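Side-chain contacts in putative peptidase (Chlamydophila abortus, PDB 3CE2), which probably cleaves small bioactive peptides as a zinc-dependent oligopeptidase of the M3B family: residues K85-A90 with H112-F117; L230-R235 with W523-H528; K261-N264 with Q268-L271; L440-L445 with E600-E605. One frame throughout, in Å; residues are numbered along the deposited sequence.

The four contacts lie far apart in a largely helical chain, with centres 30 to 44 Å from one another and no two touching. Interaction 1 comes first along the chain and joins helices 66-96 and 101-120. Interaction 3 closes a short turn at the start of helix 266-271; it falls between the two segments of interaction 2, which brings helix 222-237 against the loop before helix 536-553. Interaction 4 joins helices 431-447 and 590-607, on the opposite side of the chain's centre from interaction 1. Its segments alternate with those of interaction 2, so these two contacts tie the C-terminal part of the peptidase to earlier helices at separate places.

Interaction 1. Residues K85-A90 with H112-F117; sequences KLYVYA and HLHTLF
Tyr87 and His114 meet with their rings at a steep angle, the edge of the tyrosine turned toward the face of the imidazole. The planes stand 74° apart and the centroids are 5.4 Å from each other, a T-shaped pair. The closest atoms lie at the root of the tyrosine: its CB comes within 3.6 Å of CE1 of His114, while CD1 of Tyr87 stands 4.0 Å from the same His114 carbon. With CG of Tyr87 anti to the backbone N (chi1 -174°), the ring swings to the side of the carbonyl carbon and meets the imidazole with its CD1 side. The pair bridges consecutive helices, 66-96 and 101-120, which form a helical hairpin in the N-terminal part of the chain. His114 is also held at ND1 by the carbonyl of Ile110, one turn earlier in its own helix, with a weak bond from NE2 to OD1 of Asn84; together they probably limit rotation of the ring. Away from this pair the contact is loose. Leu86 and Leu113 make no close contact with the opposite segment, packing instead, both buried, on Ile110 and Leu40 respectively, whereas Tyr87 and His114 are partly exposed on the solvent side.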
# COMPACT_ATOMS: atom_id res chain seq x y z
N LYS A 85 10.89 -3.80 -19.39
CA LYS A 85 12.30 -4.10 -19.25
C LYS A 85 13.09 -2.80 -19.44
O LYS A 85 13.98 -2.47 -18.67
CB LYS A 85 12.68 -5.15 -20.29
CG LYS A 85 14.09 -5.70 -20.24
CD LYS A 85 14.17 -6.85 -21.25
CE LYS A 85 15.62 -7.20 -21.63
NZ LYS A 85 16.35 -7.97 -20.57
N LEU A 86 12.76 -2.03 -20.48
CA LEU A 86 13.50 -0.82 -20.78
C LEU A 86 13.20 0.21 -19.72
O LEU A 86 14.06 1.01 -19.34
CB LEU A 86 13.07 -0.25 -22.12
CG LEU A 86 13.48 -1.00 -23.38
CD1 LEU A 86 12.59 -0.51 -24.54
CD2 LEU A 86 14.97 -0.80 -23.67
N TYR A 87 11.97 0.22 -19.23
CA TYR A 87 11.63 1.19 -18.22
C TYR A 87 12.44 0.97 -16.95
O TYR A 87 13.08 1.87 -16.42
CB TYR A 87 10.17 1.11 -17.88
CG TYR A 87 9.78 2.20 -16.94
CD1 TYR A 87 9.34 3.44 -17.43
CD2 TYR A 87 9.88 2.02 -15.56
CE1 TYR A 87 8.98 4.46 -16.57
CE2 TYR A 87 9.53 3.04 -14.68
CZ TYR A 87 9.08 4.26 -15.20
OH TYR A 87 8.74 5.26 -14.34
N VAL A 88 12.40 -0.25 -16.47
CA VAL A 88 13.00 -0.61 -15.24
C VAL A 88 14.47 -0.26 -15.32
O VAL A 88 15.02 0.33 -14.39
CB VAL A 88 12.77 -2.11 -14.97
CG1 VAL A 88 13.75 -2.64 -13.93
CG2 VAL A 88 11.31 -2.32 -14.51
N TYR A 89 15.10 -0.59 -16.44
CA TYR A 89 16.53 -0.32 -16.60
C TYR A 89 16.84 1.17 -16.51
O TYR A 89 17.77 1.57 -15.82
CB TYR A 89 17.04 -0.85 -17.93
CG TYR A 89 18.50 -0.56 -18.12
CD1 TYR A 89 19.45 -1.47 -17.70
CD2 TYR A 89 18.93 0.63 -18.69
CE1 TYR A 89 20.78 -1.23 -17.84
CE2 TYR A 89 20.28 0.90 -18.84
CZ TYR A 89 21.20 -0.05 -18.41
OH TYR A 89 22.55 0.15 -18.55
N ALA A 90 16.08 1.99 -17.22
CA ALA A 90 16.26 3.45 -17.20
C ALA A 90 16.00 4.06 -15.81
O ALA A 90 16.79 4.86 -15.29
CB ALA A 90 15.39 4.10 -18.25
N HIS A 112 7.98 8.32 -22.51
CA HIS A 112 7.20 8.85 -23.62
C HIS A 112 6.65 7.66 -24.41
O HIS A 112 5.48 7.64 -24.77
CB HIS A 112 8.07 9.74 -24.50
CG HIS A 112 7.43 10.14 -25.79
ND1 HIS A 112 6.30 10.94 -25.85
CD2 HIS A 112 7.76 9.86 -27.08
CE1 HIS A 112 5.97 11.13 -27.11
NE2 HIS A 112 6.84 10.49 -27.88
N LEU A 113 7.51 6.67 -24.65
CA LEU A 113 7.11 5.43 -25.33
C LEU A 113 5.92 4.71 -24.68
O LEU A 113 5.03 4.22 -25.37
CB LEU A 113 8.29 4.47 -25.44
CG LEU A 113 8.91 4.57 -26.81
CD1 LEU A 113 9.78 3.34 -27.18
CD2 LEU A 113 7.77 4.74 -27.78
N HIS A 114 5.91 4.67 -23.35
CA HIS A 114 4.82 4.05 -22.62
C HIS A 114 3.54 4.81 -22.85
O HIS A 114 2.48 4.21 -22.92
CB HIS A 114 5.11 3.99 -21.13
CG HIS A 114 5.87 2.77 -20.72
ND1 HIS A 114 7.23 2.64 -20.91
CD2 HIS A 114 5.46 1.61 -20.14
CE1 HIS A 114 7.63 1.47 -20.44
NE2 HIS A 114 6.58 0.83 -19.97
N THR A 115 3.63 6.13 -22.96
CA THR A 115 2.44 6.93 -23.14
C THR A 115 1.90 6.75 -24.56
O THR A 115 0.68 6.83 -24.80
CB THR A 115 2.70 8.43 -22.83
OG1 THR A 115 3.33 8.53 -21.54
CG2 THR A 115 1.39 9.22 -22.78
N LEU A 116 2.80 6.46 -25.48
CA LEU A 116 2.40 6.25 -26.86
C LEU A 116 1.66 4.93 -26.91
O LEU A 116 0.50 4.86 -27.34
CB LEU A 116 3.65 6.21 -27.75
CG LEU A 116 3.70 7.13 -28.97
CD1 LEU A 116 3.00 8.47 -28.70
CD2 LEU A 116 5.17 7.36 -29.38
N PHE A 117 2.33 3.88 -26.45
CA PHE A 117 1.71 2.58 -26.27
C PHE A 117 0.32 2.71 -25.68
O PHE A 117 -0.65 2.18 -26.25
CB PHE A 117 2.55 1.70 -25.34
CG PHE A 117 2.09 0.29 -25.29
CD1 PHE A 117 2.01 -0.46 -26.46
CD2 PHE A 117 1.71 -0.29 -24.09
CE1 PHE A 117 1.57 -1.76 -26.43
CE2 PHE A 117 1.28 -1.61 -24.06
CZ PHE A 117 1.21 -2.33 -25.23

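Interaction 2. Residues L230-R235 with W523-H528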
# COMPACT_ATOMS: atom_id res chain seq x y z
N LEU A 230 -3.39 19.98 19.92
CA LEU A 230 -4.43 20.99 20.04
C LEU A 230 -4.30 22.06 18.96
O LEU A 230 -5.30 22.55 18.44
CB LEU A 230 -4.43 21.64 21.42
CG LEU A 230 -4.80 20.75 22.61
CD1 LEU A 230 -4.68 21.52 23.90
CD2 LEU A 230 -6.20 20.20 22.47
N ALA A 231 -3.08 22.43 18.60
CA ALA A 231 -2.96 23.46 17.56
C ALA A 231 -3.41 22.89 16.22
O ALA A 231 -4.09 23.58 15.44
CB ALA A 231 -1.57 24.04 17.49
N GLN A 232 -3.05 21.64 15.94
CA GLN A 232 -3.54 21.02 14.73
C GLN A 232 -5.06 21.03 14.68
O GLN A 232 -5.63 21.34 13.65
CB GLN A 232 -2.97 19.62 14.52
CG GLN A 232 -1.51 19.61 14.12
CD GLN A 232 -1.17 20.61 12.98
OE1 GLN A 232 -1.06 21.84 13.20
NE2 GLN A 232 -0.97 20.07 11.78
N CYS A 233 -5.74 20.73 15.79
CA CYS A 233 -7.19 20.75 15.74
C CYS A 233 -7.72 22.15 15.43
O CYS A 233 -8.65 22.31 14.65
CB CYS A 233 -7.80 20.26 17.04
SG CYS A 233 -7.59 18.51 17.36
N GLU A 234 -7.13 23.16 16.06
CA GLU A 234 -7.61 24.52 15.83
C GLU A 234 -7.45 24.94 14.37
O GLU A 234 -8.33 25.60 13.79
CB GLU A 234 -6.93 25.49 16.77
CG GLU A 234 -7.60 25.54 18.11
CD GLU A 234 -6.70 26.09 19.21
OE1 GLU A 234 -6.14 27.19 19.03
OE2 GLU A 234 -6.56 25.42 20.26
N ARG A 235 -6.35 24.53 13.75
CA ARG A 235 -6.11 24.84 12.35
C ARG A 235 -7.29 24.39 11.50
O ARG A 235 -7.80 25.16 10.70
CB ARG A 235 -4.80 24.22 11.83
CG ARG A 235 -4.42 24.83 10.46
CD ARG A 235 -2.98 24.64 10.00
NE ARG A 235 -2.88 23.44 9.20
CZ ARG A 235 -2.65 23.44 7.90
NH1 ARG A 235 -2.46 24.57 7.26
NH2 ARG A 235 -2.60 22.29 7.26
N TRP A 523 -11.60 14.25 11.04
CA TRP A 523 -12.03 13.91 9.70
C TRP A 523 -11.57 14.94 8.69
O TRP A 523 -11.33 14.61 7.53
CB TRP A 523 -13.53 13.77 9.63
CG TRP A 523 -14.24 15.01 9.96
CD1 TRP A 523 -14.76 15.34 11.16
CD2 TRP A 523 -14.56 16.09 9.07
NE1 TRP A 523 -15.37 16.57 11.09
CE2 TRP A 523 -15.26 17.05 9.82
CE3 TRP A 523 -14.30 16.34 7.71
CZ2 TRP A 523 -15.70 18.26 9.27
CZ3 TRP A 523 -14.76 17.52 7.16
CH2 TRP A 523 -15.46 18.47 7.94
N ALA A 524 -11.43 16.19 9.14
CA ALA A 524 -10.99 17.27 8.26
C ALA A 524 -9.52 17.20 7.79
O ALA A 524 -9.19 17.71 6.73
CB ALA A 524 -11.30 18.60 8.87
N ARG A 525 -8.64 16.57 8.58
CA ARG A 525 -7.23 16.52 8.23
C ARG A 525 -6.86 15.35 7.36
O ARG A 525 -5.71 15.24 6.96
CB ARG A 525 -6.33 16.54 9.47
CG ARG A 525 -7.07 16.38 10.79
CD ARG A 525 -6.37 17.04 12.02
NE ARG A 525 -4.93 16.74 12.15
CZ ARG A 525 -4.27 16.62 13.31
NH1 ARG A 525 -4.92 16.74 14.46
NH2 ARG A 525 -2.97 16.36 13.32
N ILE A 526 -7.81 14.48 7.05
CA ILE A 526 -7.51 13.28 6.28
C ILE A 526 -7.70 13.46 4.79
O ILE A 526 -8.83 13.54 4.33
CB ILE A 526 -8.44 12.17 6.64
CG1 ILE A 526 -8.36 11.87 8.12
CG2 ILE A 526 -8.12 10.94 5.82
CD1 ILE A 526 -9.52 11.02 8.56
N PRO A 527 -6.60 13.44 4.02
CA PRO A 527 -6.53 13.81 2.59
C PRO A 527 -7.50 13.05 1.67
O PRO A 527 -7.72 11.85 1.87
CB PRO A 527 -5.08 13.50 2.23
CG PRO A 527 -4.35 13.61 3.55
CD PRO A 527 -5.29 13.03 4.54
N HIS A 528 -8.06 13.76 0.69
CA HIS A 528 -9.19 13.24 -0.12
C HIS A 528 -8.82 12.03 -0.96
O HIS A 528 -9.74 11.32 -1.46
CB HIS A 528 -9.77 14.30 -1.06
CG HIS A 528 -10.55 15.35 -0.36
ND1 HIS A 528 -11.39 16.22 -1.04
CD2 HIS A 528 -10.62 15.71 0.94
CE1 HIS A 528 -11.94 17.06 -0.18
NE2 HIS A 528 -11.49 16.77 1.03
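Gln232 and Cys233 carry the helix side of this contact, and a single side chain, Arg525, meets them both. Gln232 comes first in sequence. Its CB sits over one face of the guanidinium of Arg525, 3.2 Å above the plane and displaced toward the rim, with NH1 and NH2 of Arg525 each 3.5 Å from that carbon. Its CG follows, 3.7 Å from NH2 of Arg525. The chain of Gln232 then bends at chi2 (-47°). Its amide plane is turned 86° from the guanidinium, and no hydrogen bond joins the two residues. Cys233 is next and lies farther off: its SG stands 4.3 Å from NH1 of Arg525. The contact is van der Waals packing that covers one face of the guanidinium with the side of the helix. The side chain of Cys233 is about 10 Å from that of the zinc ligand His312, near that site without being part of it. Helix 222-237 is flanked on the side of Gln232 by helix 210-217, through His210 and Ala213, and by the loop residue Phe195; Cys233 rests on Leu518, in the same loop as Arg525 between helices 494-509 and 536-553.

Interaction 3. Residues K261-N264 with Q268-L271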
# COMPACT_ATOMS: atom_id res chain seq x y z
N LYS A 261 -23.14 4.17 -13.30
CA LYS A 261 -22.54 2.99 -13.88
C LYS A 261 -23.26 1.71 -13.43
O LYS A 261 -22.78 0.60 -13.62
CB LYS A 261 -21.04 2.94 -13.61
CG LYS A 261 -20.27 3.95 -14.41
CD LYS A 261 -18.78 3.63 -14.42
CE LYS A 261 -18.00 4.91 -14.24
NZ LYS A 261 -16.62 4.71 -13.71
N ARG A 262 -24.43 1.90 -12.83
CA ARG A 262 -25.34 0.81 -12.50
C ARG A 262 -24.92 0.06 -11.26
O ARG A 262 -25.25 -1.11 -11.09
CB ARG A 262 -25.56 -0.14 -13.70
CG ARG A 262 -26.35 0.49 -14.87
CD ARG A 262 -27.06 -0.54 -15.79
NE ARG A 262 -26.20 -1.13 -16.83
CZ ARG A 262 -25.16 -0.53 -17.42
NH1 ARG A 262 -24.81 0.73 -17.11
NH2 ARG A 262 -24.45 -1.19 -18.34
N TYR A 263 -24.21 0.74 -10.36
CA TYR A 263 -23.92 0.16 -9.06
C TYR A 263 -24.96 0.62 -8.06
O TYR A 263 -25.51 1.69 -8.21
CB TYR A 263 -22.53 0.56 -8.55
CG TYR A 263 -21.36 0.08 -9.40
CD1 TYR A 263 -20.94 -1.26 -9.38
CD2 TYR A 263 -20.65 0.97 -10.17
CE1 TYR A 263 -19.86 -1.68 -10.15
CE2 TYR A 263 -19.56 0.55 -10.93
CZ TYR A 263 -19.18 -0.77 -10.92
OH TYR A 263 -18.10 -1.14 -11.69
N ASN A 264 -25.19 -0.19 -7.02
CA ASN A 264 -26.18 0.09 -6.00
C ASN A 264 -25.69 0.91 -4.82
O ASN A 264 -26.44 1.15 -3.87
CB ASN A 264 -26.73 -1.24 -5.45
CG ASN A 264 -27.63 -1.94 -6.44
OD1 ASN A 264 -28.51 -1.33 -7.05
ND2 ASN A 264 -27.41 -3.24 -6.61
N GLN A 268 -19.95 -0.69 -3.52
CA GLN A 268 -19.97 -1.76 -4.54
C GLN A 268 -19.21 -1.32 -5.75
O GLN A 268 -18.54 -2.13 -6.38
CB GLN A 268 -21.39 -2.15 -4.96
CG GLN A 268 -22.18 -2.88 -3.88
CD GLN A 268 -23.51 -3.48 -4.37
OE1 GLN A 268 -24.20 -2.90 -5.21
NE2 GLN A 268 -23.85 -4.66 -3.84
N ALA A 269 -19.30 -0.03 -6.06
CA ALA A 269 -18.55 0.52 -7.18
C ALA A 269 -17.05 0.34 -6.98
O ALA A 269 -16.34 -0.02 -7.90
CB ALA A 269 -18.89 2.01 -7.40
N ALA A 270 -16.59 0.58 -5.76
CA ALA A 270 -15.17 0.46 -5.44
C ALA A 270 -14.69 -0.98 -5.26
O ALA A 270 -13.53 -1.28 -5.49
CB ALA A 270 -14.86 1.28 -4.19
N LEU A 271 -15.58 -1.86 -4.83
CA LEU A 271 -15.17 -3.23 -4.49
C LEU A 271 -15.23 -4.17 -5.67
O LEU A 271 -14.76 -5.31 -5.61
CB LEU A 271 -16.07 -3.78 -3.37
CG LEU A 271 -15.96 -3.19 -1.98
CD1 LEU A 271 -16.59 -4.14 -1.01
CD2 LEU A 271 -14.54 -2.95 -1.58
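Tyr263 and Gln268 each hold CG anti to the carbonyl carbon (chi1 -63° and -69°), which lays the tyrosine ring against Ala269 of the following helix and sends the extended glutamine chain back toward Asn264. Ala269 covers one face of the ring: its CA lies 3.5 Å from the ring centroid of Tyr263, only 9° off the normal, a well-centred CH-pi contact. CB of Ala269 settles to one side over CD2 of Tyr263, at 3.4 Å. On the ring's opposite face, above its rim, lies the carbonyl oxygen of Lys261. His161, from elsewhere in the chain, stacks on Tyr263 and accounts for that oxygen too, bonding to it through ND1. The polar half of the contact is slacker. OE1 of Gln268 accepts a weak hydrogen bond from the backbone N of Asn264, 3.4 Å long and bent, and the two side-chain amide planes are 41° apart. Asn264 is exposed, so this end lies nearer to solvent. At the start of helix 266-271, OG of Ser265 makes a weak hydrogen bond to N of Gln268, whose side chain reaches back over the short connection between consecutive helices 240-260 and 266-271, at the surface of the M3 peptidase family region.

Interaction 4. Residues L440-L445 with E600-E605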
# COMPACT_ATOMS: atom_id res chain seq x y z
N LEU A 440 10.40 -10.30 12.13
CA LEU A 440 11.67 -9.79 12.65
C LEU A 440 11.54 -9.37 14.13
O LEU A 440 12.29 -9.85 14.98
CB LEU A 440 12.14 -8.62 11.79
CG LEU A 440 13.25 -7.73 12.33
CD1 LEU A 440 14.58 -8.40 12.18
CD2 LEU A 440 13.27 -6.39 11.62
N MET A 441 10.58 -8.50 14.43
CA MET A 441 10.27 -8.15 15.82
C MET A 441 9.93 -9.38 16.69
O MET A 441 10.44 -9.52 17.80
CB MET A 441 9.13 -7.12 15.87
CG MET A 441 9.53 -5.69 15.53
SD MET A 441 8.03 -4.67 15.32
CE MET A 441 8.71 -3.31 14.37
N ASP A 442 9.09 -10.26 16.21
CA ASP A 442 8.82 -11.48 16.95
C ASP A 442 10.08 -12.23 17.35
O ASP A 442 10.25 -12.62 18.50
CB ASP A 442 7.93 -12.41 16.17
CG ASP A 442 7.49 -13.59 16.99
OD1 ASP A 442 6.64 -13.37 17.88
OD2 ASP A 442 7.99 -14.73 16.78
N SER A 443 10.97 -12.45 16.38
CA SER A 443 12.19 -13.19 16.62
C SER A 443 13.15 -12.45 17.54
O SER A 443 13.83 -13.08 18.34
CB SER A 443 12.91 -13.49 15.31
OG SER A 443 12.17 -14.41 14.54
N MET A 444 13.19 -11.12 17.42
CA MET A 444 14.11 -10.32 18.23
C MET A 444 13.69 -10.31 19.69
O MET A 444 14.54 -10.24 20.57
CB MET A 444 14.24 -8.88 17.71
CG MET A 444 15.11 -8.77 16.49
SD MET A 444 15.35 -7.06 15.97
CE MET A 444 16.60 -6.56 17.16
N LEU A 445 12.38 -10.37 19.95
CA LEU A 445 11.88 -10.50 21.32
C LEU A 445 12.34 -11.79 21.93
O LEU A 445 12.94 -11.80 22.99
CB LEU A 445 10.38 -10.55 21.33
CG LEU A 445 9.67 -9.23 21.19
CD1 LEU A 445 8.20 -9.49 21.45
CD2 LEU A 445 10.27 -8.26 22.20
N GLU A 600 -3.28 -10.26 21.01
CA GLU A 600 -3.54 -10.57 22.41
C GLU A 600 -2.30 -11.09 23.07
O GLU A 600 -1.96 -10.70 24.20
CB GLU A 600 -4.63 -11.61 22.51
CG GLU A 600 -5.01 -11.99 23.91
CD GLU A 600 -5.90 -10.96 24.57
OE1 GLU A 600 -6.97 -10.64 23.99
OE2 GLU A 600 -5.52 -10.47 25.66
N LYS A 601 -1.59 -11.98 22.38
CA LYS A 601 -0.41 -12.56 22.97
C LYS A 601 0.60 -11.48 23.28
O LYS A 601 1.25 -11.51 24.32
CB LYS A 601 0.20 -13.60 22.06
CG LYS A 601 1.22 -14.41 22.76
CD LYS A 601 2.14 -15.10 21.79
CE LYS A 601 3.32 -15.68 22.56
NZ LYS A 601 4.56 -15.76 21.75
N LYS A 602 0.73 -10.53 22.36
CA LYS A 602 1.77 -9.51 22.48
C LYS A 602 1.39 -8.52 23.58
O LYS A 602 2.26 -8.05 24.33
CB LYS A 602 1.93 -8.77 21.16
CG LYS A 602 2.59 -9.58 20.08
CD LYS A 602 4.08 -9.47 20.14
CE LYS A 602 4.74 -10.39 19.14
NZ LYS A 602 4.87 -11.73 19.78
N ILE A 603 0.10 -8.20 23.69
CA ILE A 603 -0.35 -7.31 24.75
C ILE A 603 -0.03 -7.93 26.11
O ILE A 603 0.41 -7.24 27.02
CB ILE A 603 -1.85 -6.99 24.65
CG1 ILE A 603 -2.13 -6.19 23.38
CG2 ILE A 603 -2.31 -6.21 25.87
CD1 ILE A 603 -3.57 -5.83 23.20
N GLN A 604 -0.23 -9.24 26.23
CA GLN A 604 0.05 -9.94 27.48
C GLN A 604 1.53 -10.00 27.79
O GLN A 604 1.92 -9.78 28.92
CB GLN A 604 -0.53 -11.35 27.50
CG GLN A 604 -2.03 -11.40 27.75
CD GLN A 604 -2.62 -12.77 27.41
OE1 GLN A 604 -3.85 -12.94 27.40
NE2 GLN A 604 -1.76 -13.75 27.14
N GLU A 605 2.38 -10.29 26.79
CA GLU A 605 3.83 -10.21 27.05
C GLU A 605 4.18 -8.86 27.63
O GLU A 605 4.88 -8.77 28.62
CB GLU A 605 4.66 -10.43 25.79
CG GLU A 605 4.57 -11.81 25.19
CD GLU A 605 5.58 -12.02 24.07
OE1 GLU A 605 6.63 -11.34 24.10
OE2 GLU A 605 5.32 -12.85 23.17
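The helical segments 440-445 and 600-605 run in broadly the same direction, at 36° to one another with their axes 13.2 Å apart at closest approach, and the ends of Asp442 and Lys602 converge between them. The gap is spanned chiefly by the lysine, whose chain reaches across to the aspartate. The contact belongs to a salt-bridge network of Asp442, Lys601, Lys602 and Glu605, in which the Lys602-Asp442 pair crosses from helix 590-607 to helix 431-447 and the links to Glu605 stay within helix 590-607. Its central bond runs from NZ of Lys602 to OD1 of Asp442, 3.1 Å long, with the ammonium placed nearly on the extension of the carboxylate's C-O bond. With CG anti to the backbone N (chi1 -172°), the carboxylate of Asp442 is carried toward the lysine, whose chain, bent at chi2 and again at chi4, meets the aspartate at about a right angle. The ammonium is shared: OE2 of Glu605, one turn on in the same helix, also pairs with NZ of Lys602 at 3.6 Å, and Lys601 adds a weak bond to that same glutamate oxygen. Phe598 makes a cation-pi contact with Lys602. Two acidic groups close to a buried lysine would probably favour its charged form. OD2 of Asp442 has a long, weak ion pair with Lys446. Beside the ion pairs, Leu445, backed by Ile457 of helix 451-487, packs its CD1 methyl against the lysine chain and the glutamate carboxylate, 4.3 Å from CE of Lys602 and 3.6 Å from OE1 of Glu605.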